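Local coordinates for ABC transporter, periplasmic solute-binding protein (Rhizobium meliloti, PDB 4WED) that probably binds a small solute, perhaps a peptide, nickel or heme, in the periplasm for uptake by an ABC transporter, at residues A[39-44]-A[229-234]; A[264-269]-A[311-316]; A[461-466]-A[473-478]. All blocks are in the same frame, centred on the assembly; numbering follows the deposited sequence.

Contact 1 (A[39-44]-A[229-234]); sequences RVAIAK and RSRVAA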
loop_
_atom_site.group_PDB
_atom_site.type_symbol
_atom_site.label_atom_id
_atom_site.label_comp_id
_atom_site.label_asym_id
_atom_site.label_seq_id
_atom_site.Cartn_x
_atom_site.Cartn_y
_atom_site.Cartn_z
ATOM N N ARG A 39 17.527 -17.056 -5.296
ATOM C CA ARG A 39 16.616 -17.082 -6.432
ATOM C C ARG A 39 15.198 -16.760 -6.020
ATOM O O ARG A 39 14.684 -17.277 -5.021
ATOM C CB ARG A 39 16.697 -18.380 -7.239
ATOM C CG ARG A 39 16.935 -19.654 -6.455
ATOM C CD ARG A 39 18.244 -20.340 -6.805
ATOM N NE ARG A 39 18.667 -21.292 -5.773
ATOM C CZ ARG A 39 17.955 -22.332 -5.323
ATOM N NH1 ARG A 39 18.466 -23.128 -4.395
ATOM N NH2 ARG A 39 16.735 -22.586 -5.765
ATOM N N VAL A 40 14.585 -15.882 -6.810
ATOM C CA VAL A 40 13.337 -15.234 -6.477
ATOM C C VAL A 40 12.414 -15.315 -7.670
ATOM O O VAL A 40 12.795 -14.951 -8.762
ATOM C CB VAL A 40 13.613 -13.753 -6.161
ATOM C CG1 VAL A 40 12.332 -12.930 -6.116
ATOM C CG2 VAL A 40 14.397 -13.646 -4.860
ATOM N N ALA A 41 11.192 -15.779 -7.467
ATOM C CA ALA A 41 10.261 -15.865 -8.569
ATOM C C ALA A 41 9.778 -14.480 -8.933
ATOM O O ALA A 41 9.723 -13.617 -8.094
ATOM C CB ALA A 41 9.089 -16.765 -8.235
ATOM N N ILE A 42 9.483 -14.276 -10.206
ATOM C CA ILE A 42 8.716 -13.139 -10.677
ATOM C C ILE A 42 7.723 -13.666 -11.714
ATOM O O ILE A 42 8.008 -14.623 -12.436
ATOM C CB ILE A 42 9.611 -12.021 -11.271
ATOM C CG1 ILE A 42 10.482 -12.541 -12.430
ATOM C CG2 ILE A 42 10.485 -11.406 -10.179
ATOM C CD1 ILE A 42 11.311 -11.449 -13.111
ATOM N N ALA A 43 6.551 -13.052 -11.757
ATOM C CA ALA A 43 5.402 -13.615 -12.433
ATOM C C ALA A 43 5.419 -13.261 -13.897
ATOM O O ALA A 43 4.640 -13.812 -14.682
ATOM C CB ALA A 43 4.126 -13.126 -11.796
ATOM N N LYS A 44 6.323 -12.362 -14.260
ATOM C CA LYS A 44 6.489 -11.966 -15.646
ATOM C C LYS A 44 7.833 -11.266 -15.828
ATOM O O LYS A 44 8.429 -10.887 -14.855
ATOM C CB LYS A 44 5.327 -11.090 -16.098
ATOM C CG LYS A 44 5.183 -9.795 -15.342
ATOM C CD LYS A 44 4.143 -8.972 -16.065
ATOM C CE LYS A 44 3.672 -7.768 -15.287
ATOM N NZ LYS A 44 2.268 -7.488 -15.688
ATOM N N ARG A 229 0.658 -22.117 -9.867
ATOM C CA ARG A 229 0.883 -23.548 -9.606
ATOM C C ARG A 229 2.377 -23.885 -9.722
ATOM O O ARG A 229 2.932 -24.574 -8.862
ATOM C CB ARG A 229 0.033 -24.434 -10.536
ATOM N N SER A 230 3.023 -23.386 -10.775
ATOM C CA SER A 230 4.450 -23.640 -11.014
ATOM C C SER A 230 5.342 -23.071 -9.915
ATOM O O SER A 230 6.306 -23.686 -9.464
ATOM C CB SER A 230 4.879 -23.028 -12.349
ATOM O OG SER A 230 4.257 -23.665 -13.460
ATOM N N ARG A 231 4.999 -21.870 -9.479
ATOM C CA ARG A 231 5.762 -21.173 -8.444
ATOM C C ARG A 231 5.842 -21.999 -7.144
ATOM O O ARG A 231 6.925 -22.199 -6.580
ATOM C CB ARG A 231 5.179 -19.787 -8.250
ATOM C CG ARG A 231 5.290 -18.929 -9.523
ATOM C CD ARG A 231 5.303 -17.422 -9.296
ATOM N NE ARG A 231 4.009 -16.943 -8.824
ATOM C CZ ARG A 231 2.980 -16.576 -9.589
ATOM N NH1 ARG A 231 3.045 -16.600 -10.911
ATOM N NH2 ARG A 231 1.859 -16.161 -9.004
ATOM N N VAL A 232 4.702 -22.533 -6.733
ATOM C CA VAL A 232 4.618 -23.435 -5.581
ATOM C C VAL A 232 5.518 -24.666 -5.735
ATOM O O VAL A 232 6.302 -24.998 -4.839
ATOM C CB VAL A 232 3.145 -23.888 -5.363
ATOM C CG1 VAL A 232 3.039 -25.008 -4.339
ATOM C CG2 VAL A 232 2.294 -22.690 -4.937
ATOM N N ALA A 233 5.393 -25.327 -6.877
ATOM C CA ALA A 233 6.208 -26.507 -7.197
ATOM C C ALA A 233 7.681 -26.184 -7.120
ATOM O O ALA A 233 8.454 -26.929 -6.507
ATOM C CB ALA A 233 5.875 -27.018 -8.586
ATOM N N ALA A 234 8.057 -25.043 -7.714
ATOM C CA ALA A 234 9.471 -24.675 -7.858
ATOM C C ALA A 234 10.184 -24.473 -6.527
ATOM O O ALA A 234 11.385 -24.743 -6.393
ATOM C CB ALA A 234 9.604 -23.458 -8.734
#
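Arg-231, on helix 228-237, lays its long side chain against two alanines of the 39-44 segment. The enclosed part is at the buried alanine of the strand: the methyl of Ala-41 points toward the helix and meets CD of Arg-231, with CB and CD 4.0 Å apart, an apolar touch between a methyl and the aliphatic part of the arginine. CG stands beside the backbone N (chi1 -63°), and a bend at chi3 carries the guanidinium on toward Ala-43. There CB of Ala-43 lies over one face of the guanidinium, 3.7 Å from NH1. Though this methyl comes closer, it is on the more open side, beyond the strand's end, where Ala-43 is partly exposed. A methyl is small enough to let the arginine lie alongside at both places. No hydrogen bond joins the two segments; the charged end is instead held by carbonyls, NH2 giving a bond to the O of Pro-250 and NH1 one to the O of Ile-225. Strand 37-42 runs between strand 219-224, parallel to it, and the 241-242 backbone; helix 228-237, which follows strand 219-224, packs across it in the α/β architecture of periplasmic solute-binding proteins.

Contact 2 (A[264-269]-A[311-316]); sequences FNVVVD and HGYAKP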
loop_
_atom_site.group_PDB
_atom_site.type_symbol
_atom_site.label_atom_id
_atom_site.label_comp_id
_atom_site.label_asym_id
_atom_site.label_seq_id
_atom_site.Cartn_x
_atom_site.Cartn_y
_atom_site.Cartn_z
ATOM N N PHE A 264 6.990 -25.892 4.852
ATOM C CA PHE A 264 7.738 -24.657 4.483
ATOM C C PHE A 264 7.502 -23.458 5.401
ATOM O O PHE A 264 6.472 -23.359 6.064
ATOM C CB PHE A 264 7.528 -24.259 3.011
ATOM C CG PHE A 264 8.390 -25.050 2.062
ATOM C CD1 PHE A 264 9.734 -24.734 1.897
ATOM C CD2 PHE A 264 7.879 -26.133 1.376
ATOM C CE1 PHE A 264 10.550 -25.472 1.052
ATOM C CE2 PHE A 264 8.688 -26.872 0.529
ATOM C CZ PHE A 264 10.022 -26.537 0.365
ATOM N N ASN A 265 8.499 -22.574 5.439
ATOM C CA ASN A 265 8.395 -21.299 6.126
ATOM C C ASN A 265 7.472 -20.366 5.378
ATOM O O ASN A 265 7.726 -20.009 4.225
ATOM C CB ASN A 265 9.765 -20.651 6.242
ATOM C CG ASN A 265 10.646 -21.358 7.245
ATOM O OD1 ASN A 265 10.441 -21.218 8.453
ATOM N ND2 ASN A 265 11.629 -22.119 6.761
ATOM N N VAL A 266 6.388 -19.993 6.038
ATOM C CA VAL A 266 5.402 -19.124 5.443
ATOM C C VAL A 266 5.225 -17.957 6.373
ATOM O O VAL A 266 5.009 -18.099 7.576
ATOM C CB VAL A 266 4.088 -19.846 5.111
ATOM C CG1 VAL A 266 3.080 -18.888 4.522
ATOM C CG2 VAL A 266 4.358 -20.941 4.076
ATOM N N VAL A 267 5.364 -16.794 5.755
ATOM C CA VAL A 267 5.595 -15.590 6.426
ATOM C C VAL A 267 4.542 -14.624 5.968
ATOM O O VAL A 267 4.489 -14.248 4.806
ATOM C CB VAL A 267 6.982 -15.061 6.085
ATOM C CG1 VAL A 267 7.193 -13.652 6.691
ATOM C CG2 VAL A 267 8.019 -16.036 6.618
ATOM N N VAL A 268 3.746 -14.195 6.930
ATOM C CA VAL A 268 2.566 -13.405 6.714
ATOM C C VAL A 268 2.801 -12.071 7.378
ATOM O O VAL A 268 3.083 -11.973 8.575
ATOM C CB VAL A 268 1.301 -14.023 7.360
ATOM C CG1 VAL A 268 0.058 -13.370 6.782
ATOM C CG2 VAL A 268 1.257 -15.526 7.137
ATOM N N ASP A 269 2.685 -11.053 6.563
ATOM C CA ASP A 269 2.722 -9.686 6.994
ATOM C C ASP A 269 1.225 -9.294 7.098
ATOM O O ASP A 269 0.450 -9.510 6.147
ATOM C CB ASP A 269 3.524 -8.959 5.907
ATOM C CG ASP A 269 3.563 -7.472 6.047
ATOM O OD1 ASP A 269 3.045 -6.938 7.038
ATOM O OD2 ASP A 269 4.106 -6.826 5.090
ATOM N N HIS A 311 -8.082 -17.748 4.676
ATOM C CA HIS A 311 -7.653 -18.923 5.426
ATOM C C HIS A 311 -7.076 -18.603 6.797
ATOM O O HIS A 311 -6.166 -19.278 7.241
ATOM C CB HIS A 311 -6.633 -19.744 4.635
ATOM C CG HIS A 311 -7.242 -20.635 3.609
ATOM N ND1 HIS A 311 -7.269 -20.314 2.274
ATOM C CD2 HIS A 311 -7.872 -21.826 3.724
ATOM C CE1 HIS A 311 -7.870 -21.281 1.601
ATOM N NE2 HIS A 311 -8.251 -22.207 2.460
ATOM N N GLY A 312 -7.628 -17.592 7.460
ATOM C CA GLY A 312 -7.239 -17.234 8.808
ATOM C C GLY A 312 -6.050 -16.309 8.872
ATOM O O GLY A 312 -5.659 -15.896 9.939
ATOM N N TYR A 313 -5.470 -15.985 7.734
ATOM C CA TYR A 313 -4.244 -15.209 7.701
ATOM C C TYR A 313 -4.428 -13.669 7.894
ATOM O O TYR A 313 -3.471 -12.965 8.255
ATOM C CB TYR A 313 -3.577 -15.421 6.353
ATOM C CG TYR A 313 -2.772 -16.678 6.175
ATOM C CD1 TYR A 313 -1.850 -17.099 7.140
ATOM C CD2 TYR A 313 -2.875 -17.441 4.989
ATOM C CE1 TYR A 313 -1.091 -18.253 6.948
ATOM C CE2 TYR A 313 -2.120 -18.590 4.800
ATOM C CZ TYR A 313 -1.225 -18.984 5.773
ATOM O OH TYR A 313 -0.448 -20.108 5.580
ATOM N N ALA A 314 -5.622 -13.167 7.579
ATOM C CA ALA A 314 -5.957 -11.768 7.672
ATOM C C ALA A 314 -6.271 -11.325 9.108
ATOM O O ALA A 314 -6.921 -12.049 9.874
ATOM C CB ALA A 314 -7.134 -11.477 6.777
ATOM N N LYS A 315 -5.801 -10.133 9.471
ATOM C CA LYS A 315 -6.046 -9.556 10.798
ATOM C C LYS A 315 -7.311 -8.694 10.746
ATOM O O LYS A 315 -7.447 -7.851 9.874
ATOM C CB LYS A 315 -4.850 -8.732 11.229
ATOM C CG LYS A 315 -4.802 -8.411 12.717
ATOM C CD LYS A 315 -4.060 -7.096 13.018
ATOM N N PRO A 316 -8.271 -8.943 11.641
ATOM C CA PRO A 316 -9.482 -8.113 11.699
ATOM C C PRO A 316 -9.105 -6.665 11.903
ATOM O O PRO A 316 -8.135 -6.386 12.578
ATOM C CB PRO A 316 -10.222 -8.632 12.940
ATOM C CG PRO A 316 -9.811 -10.064 13.030
ATOM C CD PRO A 316 -8.378 -10.128 12.513
#
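Tyr-313 reaches across to two valines of strand 265-269, Val-266 and Val-268, which both point toward it because alternate residues of a strand share a side. Its CB begins the contact, 4.2 Å from CG1 of Val-268, and the same methyl also comes within 3.8 Å of the O of Tyr-313. With CG beside the backbone N (chi1 -81°), the tyrosine side chain crosses those of the two valines at about a right angle. CD1 then meets CG2 of Val-268 at 3.5 Å, and CE1 meets that methyl at 3.6 Å, an oblique approach to the ring. Farther out, CZ is 4.5 Å from CG1 of Val-266, and at the tip OH lies 3.9 Å from the same CG1. The strand belongs to an antiparallel sheet in which it pairs with strand 488-500, as does the short, weakly bonded strand at about 315-316, and the loop carrying the tyrosine packs its ring on strand 265-269, beside helix 253-261. An alanine in place of Val-268 would take away both methyls and would probably open a gap beside CD1 and CE1, costing the ring apolar cover. Valine suits the strand through its branched CB, while tyrosine combines an apolar ring with a polar tip: OH hydrogen-bonds OE1 of Glu-260, and Lys-257 makes a cation-pi contact with the ring, both from helix 253-261.

Contact 3 (A[461-466]-A[473-478]); sequences NAATAA and PTIQKV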
loop_
_atom_site.group_PDB
_atom_site.type_symbol
_atom_site.label_atom_id
_atom_site.label_comp_id
_atom_site.label_asym_id
_atom_site.label_seq_id
_atom_site.Cartn_x
_atom_site.Cartn_y
_atom_site.Cartn_z
ATOM N N ASN A 461 -9.237 18.566 5.322
ATOM C CA ASN A 461 -8.485 19.765 4.897
ATOM C C ASN A 461 -7.480 20.262 5.935
ATOM O O ASN A 461 -6.350 20.648 5.615
ATOM C CB ASN A 461 -9.450 20.902 4.545
ATOM C CG ASN A 461 -10.225 20.641 3.248
ATOM O OD1 ASN A 461 -9.735 19.985 2.300
ATOM N ND2 ASN A 461 -11.440 21.170 3.191
ATOM N N ALA A 462 -7.899 20.256 7.190
ATOM C CA ALA A 462 -7.022 20.701 8.269
ATOM C C ALA A 462 -5.868 19.712 8.391
ATOM O O ALA A 462 -4.711 20.103 8.505
ATOM C CB ALA A 462 -7.794 20.816 9.573
ATOM N N ALA A 463 -6.175 18.428 8.332
ATOM C CA ALA A 463 -5.114 17.415 8.376
ATOM C C ALA A 463 -4.120 17.519 7.205
ATOM O O ALA A 463 -2.908 17.337 7.389
ATOM C CB ALA A 463 -5.722 16.054 8.413
ATOM N N THR A 464 -4.627 17.802 6.002
ATOM C CA THR A 464 -3.753 17.960 4.845
ATOM C C THR A 464 -2.938 19.240 4.952
ATOM O O THR A 464 -1.840 19.342 4.386
ATOM C CB THR A 464 -4.503 17.871 3.488
ATOM O OG1 THR A 464 -5.523 18.857 3.397
ATOM C CG2 THR A 464 -5.132 16.465 3.334
ATOM N N ALA A 465 -3.452 20.196 5.716
ATOM C CA ALA A 465 -2.712 21.441 5.936
ATOM C C ALA A 465 -1.650 21.306 7.039
ATOM O O ALA A 465 -0.751 22.131 7.120
ATOM C CB ALA A 465 -3.663 22.603 6.239
ATOM N N ALA A 466 -1.720 20.265 7.858
ATOM C CA ALA A 466 -0.899 20.204 9.072
ATOM C C ALA A 466 0.573 20.001 8.750
ATOM O O ALA A 466 0.908 19.453 7.709
ATOM C CB ALA A 466 -1.383 19.079 9.963
ATOM N N PRO A 473 -2.263 14.797 15.905
ATOM C CA PRO A 473 -3.521 15.182 16.514
ATOM C C PRO A 473 -4.478 15.819 15.513
ATOM O O PRO A 473 -5.671 15.826 15.754
ATOM C CB PRO A 473 -3.099 16.219 17.592
ATOM C CG PRO A 473 -1.882 16.848 17.029
ATOM C CD PRO A 473 -1.176 15.726 16.301
ATOM N N THR A 474 -3.987 16.379 14.410
ATOM C CA THR A 474 -4.942 16.948 13.447
ATOM C C THR A 474 -5.636 15.768 12.752
ATOM O O THR A 474 -6.872 15.706 12.677
ATOM C CB THR A 474 -4.295 17.909 12.433
ATOM O OG1 THR A 474 -3.521 18.880 13.144
ATOM C CG2 THR A 474 -5.363 18.634 11.619
ATOM N N ILE A 475 -4.840 14.813 12.298
ATOM C CA ILE A 475 -5.415 13.657 11.627
ATOM C C ILE A 475 -6.225 12.779 12.601
ATOM O O ILE A 475 -7.164 12.117 12.178
ATOM C CB ILE A 475 -4.355 12.825 10.904
ATOM C CG1 ILE A 475 -4.994 12.072 9.746
ATOM C CG2 ILE A 475 -3.675 11.867 11.873
ATOM C CD1 ILE A 475 -3.997 11.511 8.768
ATOM N N GLN A 476 -5.890 12.815 13.895
ATOM C CA GLN A 476 -6.629 12.018 14.861
ATOM C C GLN A 476 -8.102 12.416 14.875
ATOM O O GLN A 476 -8.965 11.607 15.156
ATOM C CB GLN A 476 -6.030 12.153 16.261
ATOM C CG GLN A 476 -6.665 11.237 17.301
ATOM C CD GLN A 476 -6.663 9.774 16.890
ATOM O OE1 GLN A 476 -5.610 9.209 16.631
ATOM N NE2 GLN A 476 -7.853 9.161 16.806
ATOM N N LYS A 477 -8.380 13.662 14.540
ATOM C CA LYS A 477 -9.739 14.170 14.548
ATOM C C LYS A 477 -10.546 13.613 13.385
ATOM O O LYS A 477 -11.756 13.392 13.509
ATOM C CB LYS A 477 -9.762 15.693 14.485
ATOM C CG LYS A 477 -8.965 16.397 15.574
ATOM C CD LYS A 477 -9.100 17.895 15.402
ATOM C CE LYS A 477 -10.450 18.372 15.927
ATOM N NZ LYS A 477 -10.763 19.745 15.455
ATOM N N VAL A 478 -9.894 13.385 12.250
ATOM C CA VAL A 478 -10.586 12.680 11.164
ATOM C C VAL A 478 -11.054 11.307 11.688
ATOM O O VAL A 478 -12.225 10.962 11.564
ATOM C CB VAL A 478 -9.721 12.564 9.897
ATOM C CG1 VAL A 478 -10.415 11.700 8.830
ATOM C CG2 VAL A 478 -9.435 13.946 9.339
#
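Helix segments 461-465 and 473-478 run nearly antiparallel, at 157° between their N-to-C directions, and their axes come within 8.3 Å of each other. Such closeness depends on small residues, and 461-466 supplies a methyl at each of its touching positions. Ala-463 is the most covered of them: its CA and that of Ile-475 form the nearest pair, 5.0 Å apart, and its CB rests 4.0 Å from CA of Ile-475, so that alanine packs almost directly on the opposing backbone. The same methyl also touches CG1 of Ile-475 and, more distantly, CG2 of Val-478, the apolar branches that suit this buried side.

Thr-474 has the largest share of the covered surface. CG2 stands anti to the backbone N, and OG1 lies beside it (chi1 -51°). The methyl is thereby directed at the opposing helix backbone, 3.4 Å from both C of Ala-462 and N of Ala-463, while CB of Ala-462 stands 3.9 Å from it. OG1 is 3.8 Å from CB of Ala-466 and hydrogen-bonds the O of Gln-470. A threonine thus serves both needs, a methyl for the interface and a hydroxyl bonded to a carbonyl just ahead of the helix. Across the contact there is no hydrogen bond.

The two helices form a helical hairpin with a short connection. Helix 430-437 lies against it, with Phe-430 touching both Thr-464 and Ile-475, and helix 471-485 leads on into strand 488-500.

How the contacts relate
The contacts follow one another along the chain, contact 1 closing before contact 2 opens and contact 2 before contact 3. Contacts 1 and 2 are near neighbours, their centres about 19 Å apart and their nearest atoms about 6 Å; helix 253-261 touches both segments' surroundings, through Val-232 of helix 228-237 and Val-266 of contact 2. Contact 3 lies about 43 Å from contact 1 and 33 Å from contact 2, centre to centre, and across the chain's centre from contact 1. Strand 488-500 pairs with strands 265-269 and 315-316 of contact 2 and with 242-244, next to contact 1, and so joins the parts holding both, while contact 3 is a separate helical hairpin leading into that strand.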